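Local coordinates for disulfide bond forming protein (DsbF) (Mycobacterium tuberculosis, PDB 3IOS) that probably oxidises reduced, unfolded secreted proteins to form their disulfide bonds, acting as an extracellular oxidoreductase with a thioredoxin fold, at residues L79-A84 against A101-S106. Residues are numbered along the deposited sequence; the frame is centred on the assembly and turned at random.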
loop_
_atom_site.group_PDB
_atom_site.type_symbol
_atom_site.label_atom_id
_atom_site.label_comp_id
_atom_site.label_asym_id
_atom_site.label_seq_id
_atom_site.Cartn_x
_atom_site.Cartn_y
_atom_site.Cartn_z
ATOM N N LEU A 79 -9.398 5.556 7.155
ATOM C CA LEU A 79 -10.408 5.375 8.192
ATOM C C LEU A 79 -9.968 5.740 9.605
ATOM O O LEU A 79 -10.375 5.101 10.574
ATOM C CB LEU A 79 -10.922 3.931 8.164
ATOM C CG LEU A 79 -11.456 3.462 6.807
ATOM C CD1 LEU A 79 -12.074 2.079 6.949
ATOM C CD2 LEU A 79 -12.490 4.454 6.288
ATOM N N ASP A 80 -9.138 6.767 9.716
ATOM C CA ASP A 80 -8.663 7.223 11.014
ATOM C C ASP A 80 -7.849 8.488 10.799
ATOM O O ASP A 80 -7.752 8.975 9.671
ATOM C CB ASP A 80 -7.818 6.135 11.680
ATOM C CG ASP A 80 -7.893 6.185 13.196
ATOM O OD1 ASP A 80 -7.611 5.155 13.841
ATOM O OD2 ASP A 80 -8.229 7.259 13.741
ATOM N N GLN A 81 -7.279 9.025 11.871
ATOM C CA GLN A 81 -6.476 10.234 11.772
ATOM C C GLN A 81 -4.992 9.910 11.911
ATOM O O GLN A 81 -4.618 8.800 12.292
ATOM C CB GLN A 81 -6.911 11.241 12.842
ATOM C CG GLN A 81 -8.388 11.612 12.745
ATOM C CD GLN A 81 -8.733 12.347 11.459
ATOM O OE1 GLN A 81 -9.880 12.330 11.010
ATOM N NE2 GLN A 81 -7.744 13.011 10.868
ATOM N N VAL A 82 -4.153 10.890 11.596
ATOM C CA VAL A 82 -2.706 10.729 11.641
ATOM C C VAL A 82 -2.116 10.105 12.908
ATOM O O VAL A 82 -1.308 9.181 12.825
ATOM C CB VAL A 82 -2.003 12.084 11.366
ATOM C CG1 VAL A 82 -0.499 11.950 11.567
ATOM C CG2 VAL A 82 -2.299 12.533 9.943
ATOM N N PRO A 83 -2.498 10.600 14.097
ATOM C CA PRO A 83 -1.952 10.030 15.333
ATOM C C PRO A 83 -2.077 8.511 15.413
ATOM O O PRO A 83 -1.137 7.824 15.802
ATOM C CB PRO A 83 -2.759 10.735 16.422
ATOM C CG PRO A 83 -3.017 12.080 15.815
ATOM C CD PRO A 83 -3.404 11.725 14.395
ATOM N N ALA A 84 -3.246 7.995 15.047
ATOM C CA ALA A 84 -3.483 6.553 15.086
ATOM C C ALA A 84 -2.598 5.857 14.057
ATOM O O ALA A 84 -2.095 4.760 14.294
ATOM C CB ALA A 84 -4.949 6.257 14.810
ATOM N N ALA A 101 -1.110 8.929 4.223
ATOM C CA ALA A 101 -2.164 9.225 5.192
ATOM C C ALA A 101 -3.394 9.657 4.398
ATOM O O ALA A 101 -3.589 10.846 4.140
ATOM C CB ALA A 101 -1.715 10.337 6.129
ATOM N N ASP A 102 -4.219 8.685 4.016
ATOM C CA ASP A 102 -5.413 8.933 3.209
ATOM C C ASP A 102 -6.635 9.302 4.050
ATOM O O ASP A 102 -7.669 8.635 3.991
ATOM C CB ASP A 102 -5.703 7.691 2.348
ATOM C CG ASP A 102 -6.780 7.932 1.306
ATOM O OD1 ASP A 102 -6.781 9.023 0.695
ATOM O OD2 ASP A 102 -7.614 7.028 1.087
ATOM N N THR A 103 -6.509 10.381 4.816
ATOM C CA THR A 103 -7.592 10.831 5.678
ATOM C C THR A 103 -8.839 11.279 4.924
ATOM O O THR A 103 -9.951 11.158 5.441
ATOM C CB THR A 103 -7.129 11.969 6.615
ATOM O OG1 THR A 103 -6.567 13.037 5.844
ATOM C CG2 THR A 103 -6.089 11.455 7.595
ATOM N N ASP A 104 -8.674 11.796 3.708
ATOM C CA ASP A 104 -9.844 12.219 2.945
ATOM C C ASP A 104 -10.406 11.052 2.143
ATOM O O ASP A 104 -11.414 11.183 1.452
ATOM C CB ASP A 104 -9.517 13.416 2.030
ATOM C CG ASP A 104 -8.554 13.073 0.908
ATOM O OD1 ASP A 104 -8.208 13.999 0.142
ATOM O OD2 ASP A 104 -8.146 11.902 0.778
ATOM N N GLY A 105 -9.738 9.906 2.252
ATOM C CA GLY A 105 -10.179 8.704 1.569
ATOM C C GLY A 105 -10.133 8.707 0.052
ATOM O O GLY A 105 -10.704 7.820 -0.578
ATOM N N SER A 106 -9.450 9.682 -0.534
ATOM C CA SER A 106 -9.373 9.764 -1.988
ATOM C C SER A 106 -8.559 8.640 -2.630
ATOM O O SER A 106 -8.898 8.174 -3.721
ATOM C CB SER A 106 -8.826 11.131 -2.422
ATOM O OG SER A 106 -7.544 11.398 -1.888
HETATM O O HOH W 1 -9.979 7.278 5.061
#
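Thr103 lays its methyl group against the backbone of the opposing loop, CG2 resting 3.6 Å from the carbonyl O of Asp80 and near the side-chain amide of Gln81. With OG1 set between the backbone N and the carbonyl carbon (chi1 55°), CG2 is left anti to the carbonyl carbon; the branched threonine offers a methyl to the contact and a polar group at an exposed position. Gln81 bends at chi2 (-65°), and its long polar chain crosses that of Thr103 at about a right angle, bringing NE2 to 4.0 Å from CG2. Next along the chains, Val82 CG2 loosely meets Ala101 CB at 4.4 Å, two small apolar groups that need no polar partners. A single water bridges the backbones, accepting from Leu79 N and donating to Asp102 O.

Each segment is shaped from within. Asp80 OD2 accepts the backbone N of Gln81, the N-cap residue of helix 82-91, on its anti side, the donor tilted out of the carboxylate plane. In the type I turn 102-105, Gly105 adopts a positive phi (66°), which glycine tolerates easily, and Asp104 OD2 accepts both Ser106 N, in an Asx turn, and Ser106 OG. Asp80 also packs on Trp50, which directly precedes Cys51 of the Cys51-Cys54 disulfide. The contact thus joins the C-terminal ends of neighbouring parallel strands 72-77 and 98-101 with the start of helix 82-91, at the sheet edge of a thioredoxin fold.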